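Local coordinates for protein alpha-L-rhamnosidase (Streptomyces avermitilis, PDB 3W5M) that hydrolyses terminal alpha-L-rhamnose residues from citrus flavonoids such as naringin and from gum arabic, and carries a calcium-dependent rhamnose-binding module, at residues 828-840 / 857-869. Residues are numbered along the deposited sequence; the frame is centred on the assembly and turned at random.
Sequences LRKAAADRLVALI and LLPVLTDTGHTDV
Leu836 and Ile840 of helix 829-840 meet Leu857, Val860 and Leu861 of helix 857-863 in the apolar part of the contact, the short axes 10.7 Å apart at 126°. CD2 of Leu836 rests against Leu861 CD2 (3.9 Å) and Val860 CG1, while Ile840 CD1 reaches Leu861 CD1 tip to tip. Leu873 of helix 867-875 touches Ile840, Leu857 and Leu861.

Val837 lays CG2 over one face of the His866 imidazole, a CH-pi contact 3.7 Å from the centroid and 11° off the ring normal; CG1, anti to the backbone N (chi1 175°), meets Val869 CG2.

Where helix 857-863 ends in a Schellman motif around Gly865, Thr864 packs CB on Ala833 CB (3.6 Å). Its OG1 donates to Val860 O (2.8 Å), which Thr864 N reaches from the opposite face of the carbonyl plane. A valine in place of Thr864 would probably leave Val860 O without its side-chain donor.

Polar links pass through water. One joins Asp834 OD1 to His866 NE2, lying in the ring plane at 2.7 Å from NE2; another accepts from Arg829 NH2, whose NH1 bonds Leu819 O, and approaches Asp863. Direct cohesion across these helices of the (alpha/alpha)6-barrel domain is thus apolar, with polar groups bridged by water.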
ATOM      1  N   LEU A 828       8.534 -39.723 -12.610  1.00 27.82           N
ATOM      2  CA  LEU A 828       8.192 -38.944 -13.801  1.00 28.50           C
ATOM      3  C   LEU A 828       8.670 -37.498 -13.758  1.00 28.67           C
ATOM      4  O   LEU A 828       8.342 -36.732 -14.642  1.00 30.71           O
ATOM      5  CB  LEU A 828       6.671 -38.979 -14.005  1.00 28.75           C
ATOM      6  CG  LEU A 828       6.147 -40.299 -14.570  1.00 32.59           C
ATOM      7  CD1 LEU A 828       4.637 -40.405 -14.412  1.00 32.74           C
ATOM      8  CD2 LEU A 828       6.586 -40.431 -16.032  1.00 33.63           C
ATOM      9  N   ARG A 829       9.432 -37.122 -12.737  1.00 29.16           N
ATOM     10  CA  ARG A 829       9.949 -35.750 -12.652  1.00 28.57           C
ATOM     11  C   ARG A 829      10.884 -35.394 -13.798  1.00 29.69           C
ATOM     12  O   ARG A 829      10.775 -34.317 -14.381  1.00 31.49           O
ATOM     13  CB  ARG A 829      10.605 -35.489 -11.294  1.00 27.91           C
ATOM     14  CG  ARG A 829       9.585 -35.360 -10.172  1.00 27.11           C
ATOM     15  CD  ARG A 829      10.263 -35.035  -8.840  1.00 26.27           C
ATOM     16  NE  ARG A 829      10.997 -33.766  -8.878  1.00 26.77           N
ATOM     17  CZ  ARG A 829      10.459 -32.585  -8.572  1.00 27.44           C
ATOM     18  NH1 ARG A 829       9.187 -32.512  -8.210  1.00 25.36           N
ATOM     19  NH2 ARG A 829      11.198 -31.486  -8.640  1.00 26.42           N
ATOM     20  N   LYS A 830      11.792 -36.302 -14.135  1.00 30.06           N
ATOM     21  CA  LYS A 830      12.685 -36.112 -15.267  1.00 30.44           C
ATOM     22  C   LYS A 830      11.892 -35.817 -16.544  1.00 31.23           C
ATOM     23  O   LYS A 830      12.201 -34.852 -17.241  1.00 31.07           O
ATOM     24  CB  LYS A 830      13.572 -37.339 -15.463  1.00 33.72           C
ATOM     25  CG  LYS A 830      14.695 -37.151 -16.476  1.00 38.09           C
ATOM     26  CD  LYS A 830      15.670 -38.318 -16.411  1.00 42.21           C
ATOM     27  CE  LYS A 830      16.871 -38.071 -17.305  1.00 46.58           C
ATOM     28  NZ  LYS A 830      16.487 -38.062 -18.748  1.00 48.52           N
ATOM     29  N   ALA A 831      10.889 -36.654 -16.832  1.00 30.52           N
ATOM     30  CA  ALA A 831      10.039 -36.500 -18.021  1.00 33.80           C
ATOM     31  C   ALA A 831       9.288 -35.171 -18.016  1.00 35.04           C
ATOM     32  O   ALA A 831       9.246 -34.476 -19.048  1.00 33.46           O
ATOM     33  CB  ALA A 831       9.053 -37.661 -18.148  1.00 31.31           C
ATOM     34  N   ALA A 832       8.705 -34.815 -16.863  1.00 34.00           N
ATOM     35  CA  ALA A 832       7.962 -33.560 -16.742  1.00 33.03           C
ATOM     36  C   ALA A 832       8.869 -32.365 -16.946  1.00 32.72           C
ATOM     37  O   ALA A 832       8.494 -31.410 -17.650  1.00 33.86           O
ATOM     38  CB  ALA A 832       7.187 -33.483 -15.428  1.00 31.06           C
ATOM     39  N   ALA A 833      10.075 -32.422 -16.390  1.00 34.76           N
ATOM     40  CA  ALA A 833      11.034 -31.335 -16.552  1.00 34.42           C
ATOM     41  C   ALA A 833      11.597 -31.249 -17.984  1.00 40.49           C
ATOM     42  O   ALA A 833      11.824 -30.138 -18.502  1.00 37.66           O
ATOM     43  CB  ALA A 833      12.160 -31.446 -15.531  1.00 36.07           C
ATOM     44  N   ASP A 834      11.839 -32.411 -18.607  1.00 36.46           N
ATOM     45  CA  ASP A 834      12.274 -32.475 -20.004  1.00 38.03           C
ATOM     46  C   ASP A 834      11.260 -31.778 -20.924  1.00 35.27           C
ATOM     47  O   ASP A 834      11.645 -31.034 -21.841  1.00 36.59           O
ATOM     48  CB  ASP A 834      12.444 -33.946 -20.461  1.00 40.02           C
ATOM     49  CG  ASP A 834      13.794 -34.574 -20.030  1.00 45.03           C
ATOM     50  OD1 ASP A 834      14.746 -33.841 -19.658  1.00 42.99           O
ATOM     51  OD2 ASP A 834      13.907 -35.829 -20.087  1.00 46.98           O
ATOM     52  N   ARG A 835       9.977 -32.060 -20.689  1.00 33.78           N
ATOM     53  CA  ARG A 835       8.850 -31.487 -21.416  1.00 35.98           C
ATOM     54  C   ARG A 835       8.742 -29.956 -21.225  1.00 38.15           C
ATOM     55  O   ARG A 835       8.352 -29.240 -22.143  1.00 38.05           O
ATOM     56  CB  ARG A 835       7.549 -32.178 -20.995  1.00 34.94           C
ATOM     57  CG  ARG A 835       6.309 -31.757 -21.765  1.00 41.94           C
ATOM     58  CD  ARG A 835       6.545 -31.817 -23.271  1.00 40.38           C
ATOM     59  NE  ARG A 835       5.393 -31.398 -24.066  1.00 45.59           N
ATOM     60  CZ  ARG A 835       5.470 -31.021 -25.346  1.00 44.59           C
ATOM     61  NH1 ARG A 835       6.639 -31.003 -25.968  1.00 47.37           N
ATOM     62  NH2 ARG A 835       4.386 -30.651 -26.004  1.00 43.20           N
ATOM     63  N   LEU A 836       9.087 -29.476 -20.029  1.00 36.05           N
ATOM     64  CA  LEU A 836       9.081 -28.049 -19.731  1.00 34.78           C
ATOM     65  C   LEU A 836      10.119 -27.349 -20.574  1.00 35.86           C
ATOM     66  O   LEU A 836       9.826 -26.334 -21.229  1.00 35.92           O
ATOM     67  CB  LEU A 836       9.380 -27.810 -18.242  1.00 32.56           C
ATOM     68  CG  LEU A 836       9.536 -26.356 -17.779  1.00 28.76           C
ATOM     69  CD1 LEU A 836       8.260 -25.525 -18.024  1.00 27.28           C
ATOM     70  CD2 LEU A 836       9.936 -26.382 -16.307  1.00 28.63           C
ATOM     71  N   VAL A 837      11.325 -27.903 -20.555  1.00 34.34           N
ATOM     72  CA  VAL A 837      12.440 -27.393 -21.327  1.00 35.66           C
ATOM     73  C   VAL A 837      12.104 -27.407 -22.820  1.00 38.55           C
ATOM     74  O   VAL A 837      12.499 -26.492 -23.555  1.00 36.80           O
ATOM     75  CB  VAL A 837      13.720 -28.195 -21.049  1.00 36.76           C
ATOM     76  CG1 VAL A 837      14.856 -27.748 -21.952  1.00 37.42           C
ATOM     77  CG2 VAL A 837      14.135 -28.018 -19.590  1.00 38.67           C
ATOM     78  N   ALA A 838      11.373 -28.436 -23.243  1.00 36.71           N
ATOM     79  CA  ALA A 838      10.985 -28.592 -24.641  1.00 38.67           C
ATOM     80  C   ALA A 838      10.042 -27.463 -25.059  1.00 38.77           C
ATOM     81  O   ALA A 838      10.182 -26.912 -26.160  1.00 35.58           O
ATOM     82  CB  ALA A 838      10.331 -29.952 -24.870  1.00 38.61           C
ATOM     83  N   LEU A 839       9.100 -27.121 -24.173  1.00 37.90           N
ATOM     84  CA  LEU A 839       8.140 -26.037 -24.417  1.00 37.08           C
ATOM     85  C   LEU A 839       8.813 -24.665 -24.461  1.00 38.58           C
ATOM     86  O   LEU A 839       8.425 -23.814 -25.268  1.00 40.21           O
ATOM     87  CB  LEU A 839       6.995 -26.055 -23.407  1.00 35.01           C
ATOM     88  CG  LEU A 839       6.064 -27.267 -23.324  1.00 33.84           C
ATOM     89  CD1 LEU A 839       5.174 -27.157 -22.109  1.00 35.08           C
ATOM     90  CD2 LEU A 839       5.193 -27.409 -24.563  1.00 36.71           C
ATOM     91  N   ILE A 840       9.816 -24.467 -23.606  1.00 36.70           N
ATOM     92  CA  ILE A 840      10.625 -23.244 -23.596  1.00 37.59           C
ATOM     93  C   ILE A 840      11.458 -23.111 -24.888  1.00 41.74           C
ATOM     94  O   ILE A 840      11.468 -22.054 -25.538  1.00 40.99           O
ATOM     95  CB  ILE A 840      11.528 -23.177 -22.340  1.00 35.65           C
ATOM     96  CG1 ILE A 840      10.652 -23.074 -21.069  1.00 36.78           C
ATOM     97  CG2 ILE A 840      12.520 -22.017 -22.443  1.00 35.15           C
ATOM     98  CD1 ILE A 840      11.412 -23.087 -19.748  1.00 34.99           C
ATOM     99  N   LEU A 857       9.200 -20.672 -11.800  1.00 27.24           N
ATOM    100  CA  LEU A 857       9.807 -21.177 -13.054  1.00 27.40           C
ATOM    101  C   LEU A 857      11.331 -21.352 -12.989  1.00 26.91           C
ATOM    102  O   LEU A 857      11.862 -22.439 -13.251  1.00 27.06           O
ATOM    103  CB  LEU A 857       9.404 -20.268 -14.247  1.00 28.45           C
ATOM    104  CG  LEU A 857      10.052 -20.451 -15.639  1.00 29.89           C
ATOM    105  CD1 LEU A 857       9.581 -21.740 -16.292  1.00 29.78           C
ATOM    106  CD2 LEU A 857       9.729 -19.259 -16.534  1.00 30.09           C
ATOM    107  N   LEU A 858      12.057 -20.293 -12.652  1.00 24.39           N
ATOM    108  CA  LEU A 858      13.503 -20.405 -12.610  1.00 25.22           C
ATOM    109  C   LEU A 858      13.946 -21.368 -11.494  1.00 27.06           C
ATOM    110  O   LEU A 858      14.877 -22.169 -11.707  1.00 27.12           O
ATOM    111  CB  LEU A 858      14.223 -19.041 -12.548  1.00 26.99           C
ATOM    112  CG  LEU A 858      14.106 -18.033 -13.715  1.00 28.12           C
ATOM    113  CD1 LEU A 858      15.213 -16.994 -13.667  1.00 28.74           C
ATOM    114  CD2 LEU A 858      14.115 -18.718 -15.085  1.00 29.69           C
ATOM    115  N   PRO A 859      13.288 -21.317 -10.307  1.00 27.96           N
ATOM    116  CA  PRO A 859      13.615 -22.324  -9.264  1.00 27.30           C
ATOM    117  C   PRO A 859      13.418 -23.807  -9.705  1.00 30.39           C
ATOM    118  O   PRO A 859      14.306 -24.640  -9.475  1.00 30.17           O
ATOM    119  CB  PRO A 859      12.656 -21.961  -8.122  1.00 28.86           C
ATOM    120  CG  PRO A 859      12.483 -20.484  -8.275  1.00 29.09           C
ATOM    121  CD  PRO A 859      12.371 -20.285  -9.778  1.00 27.97           C
ATOM    122  N   VAL A 860      12.290 -24.116 -10.334  1.00 29.93           N
ATOM    123  CA  VAL A 860      12.033 -25.471 -10.867  1.00 31.04           C
ATOM    124  C   VAL A 860      13.089 -25.880 -11.900  1.00 32.29           C
ATOM    125  O   VAL A 860      13.617 -27.005 -11.854  1.00 32.92           O
ATOM    126  CB  VAL A 860      10.614 -25.584 -11.426  1.00 29.74           C
ATOM    127  CG1 VAL A 860      10.477 -26.740 -12.400  1.00 28.87           C
ATOM    128  CG2 VAL A 860       9.615 -25.723 -10.290  1.00 30.54           C
ATOM    129  N   LEU A 861      13.415 -24.965 -12.811  1.00 31.93           N
ATOM    130  CA  LEU A 861      14.472 -25.199 -13.796  1.00 32.19           C
ATOM    131  C   LEU A 861      15.806 -25.549 -13.115  1.00 32.04           C
ATOM    132  O   LEU A 861      16.483 -26.474 -13.534  1.00 30.02           O
ATOM    133  CB  LEU A 861      14.626 -24.007 -14.762  1.00 30.70           C
ATOM    134  CG  LEU A 861      13.547 -23.813 -15.829  1.00 31.50           C
ATOM    135  CD1 LEU A 861      13.771 -22.485 -16.541  1.00 31.13           C
ATOM    136  CD2 LEU A 861      13.566 -24.955 -16.844  1.00 31.64           C
ATOM    137  N   THR A 862      16.155 -24.826 -12.055  1.00 29.42           N
ATOM    138  CA  THR A 862      17.384 -25.086 -11.324  1.00 31.56           C
ATOM    139  C   THR A 862      17.304 -26.401 -10.547  1.00 31.77           C
ATOM    140  O   THR A 862      18.295 -27.139 -10.483  1.00 32.84           O
ATOM    141  CB  THR A 862      17.743 -23.941 -10.356  1.00 30.22           C
ATOM    142  OG1 THR A 862      18.383 -22.880 -11.078  1.00 33.44           O
ATOM    143  CG2 THR A 862      18.725 -24.425  -9.279  1.00 29.75           C
ATOM    144  N   ASP A 863      16.139 -26.691  -9.976  1.00 32.48           N
ATOM    145  CA  ASP A 863      15.969 -27.899  -9.156  1.00 36.84           C
ATOM    146  C   ASP A 863      16.156 -29.152  -9.978  1.00 39.39           C
ATOM    147  O   ASP A 863      16.614 -30.166  -9.472  1.00 39.29           O
ATOM    148  CB  ASP A 863      14.571 -27.986  -8.560  1.00 40.92           C
ATOM    149  CG  ASP A 863      14.358 -27.059  -7.388  1.00 48.82           C
ATOM    150  OD1 ASP A 863      15.336 -26.523  -6.805  1.00 51.10           O
ATOM    151  OD2 ASP A 863      13.170 -26.872  -7.048  1.00 55.10           O
ATOM    152  N   THR A 864      15.754 -29.082 -11.242  1.00 36.97           N
ATOM    153  CA  THR A 864      15.743 -30.250 -12.112  1.00 37.47           C
ATOM    154  C   THR A 864      17.003 -30.311 -12.985  1.00 35.93           C
ATOM    155  O   THR A 864      17.062 -31.090 -13.934  1.00 38.13           O
ATOM    156  CB  THR A 864      14.469 -30.267 -12.985  1.00 38.92           C
ATOM    157  OG1 THR A 864      14.319 -29.000 -13.650  1.00 36.93           O
ATOM    158  CG2 THR A 864      13.232 -30.532 -12.142  1.00 37.28           C
ATOM    159  N   GLY A 865      17.996 -29.483 -12.675  1.00 34.79           N
ATOM    160  CA  GLY A 865      19.296 -29.541 -13.356  1.00 38.10           C
ATOM    161  C   GLY A 865      19.417 -28.722 -14.636  1.00 40.52           C
ATOM    162  O   GLY A 865      20.277 -29.001 -15.492  1.00 39.57           O
ATOM    163  N   HIS A 866      18.579 -27.695 -14.758  1.00 37.60           N
ATOM    164  CA  HIS A 866      18.598 -26.812 -15.921  1.00 36.19           C
ATOM    165  C   HIS A 866      18.851 -25.339 -15.606  1.00 36.50           C
ATOM    166  O   HIS A 866      18.166 -24.471 -16.153  1.00 35.50           O
ATOM    167  CB  HIS A 866      17.293 -26.950 -16.686  1.00 36.90           C
ATOM    168  CG  HIS A 866      16.985 -28.355 -17.099  1.00 40.93           C
ATOM    169  ND1 HIS A 866      17.721 -29.029 -18.053  1.00 42.32           N
ATOM    170  CD2 HIS A 866      16.006 -29.203 -16.708  1.00 41.05           C
ATOM    171  CE1 HIS A 866      17.210 -30.235 -18.224  1.00 41.77           C
ATOM    172  NE2 HIS A 866      16.170 -30.367 -17.420  1.00 42.95           N
ATOM    173  N   THR A 867      19.831 -25.072 -14.739  1.00 34.79           N
ATOM    174  CA  THR A 867      20.270 -23.712 -14.434  1.00 35.66           C
ATOM    175  C   THR A 867      20.687 -22.953 -15.694  1.00 37.36           C
ATOM    176  O   THR A 867      20.409 -21.764 -15.812  1.00 32.05           O
ATOM    177  CB  THR A 867      21.398 -23.697 -13.378  1.00 33.46           C
ATOM    178  OG1 THR A 867      20.844 -24.126 -12.133  1.00 37.37           O
ATOM    179  CG2 THR A 867      21.980 -22.275 -13.173  1.00 33.06           C
ATOM    180  N   ASP A 868      21.342 -23.645 -16.629  1.00 39.21           N
ATOM    181  CA  ASP A 868      21.737 -23.037 -17.906  1.00 39.14           C
ATOM    182  C   ASP A 868      20.549 -22.450 -18.688  1.00 37.07           C
ATOM    183  O   ASP A 868      20.662 -21.359 -19.248  1.00 37.15           O
ATOM    184  CB  ASP A 868      22.540 -24.029 -18.766  1.00 42.80           C
ATOM    185  CG  ASP A 868      21.751 -25.288 -19.114  1.00 45.61           C
ATOM    186  OD1 ASP A 868      20.695 -25.547 -18.499  1.00 45.51           O
ATOM    187  OD2 ASP A 868      22.198 -26.019 -20.016  1.00 52.00           O
ATOM    188  N   VAL A 869      19.432 -23.178 -18.701  1.00 33.41           N
ATOM    189  CA  VAL A 869      18.160 -22.743 -19.276  1.00 34.89           C
ATOM    190  C   VAL A 869      17.557 -21.577 -18.479  1.00 34.41           C
ATOM    191  O   VAL A 869      16.949 -20.666 -19.046  1.00 32.14           O
ATOM    192  CB  VAL A 869      17.152 -23.900 -19.304  1.00 33.28           C
ATOM    193  CG1 VAL A 869      15.761 -23.441 -19.729  1.00 34.10           C
ATOM    194  CG2 VAL A 869      17.641 -25.003 -20.240  1.00 37.41           C
TER
HETATM  195  O   HOH W   1      10.912 -28.806  -8.010  1.00 42.78           O
HETATM  196  O   HOH W   2      15.283 -32.948 -17.218  1.00 45.21           O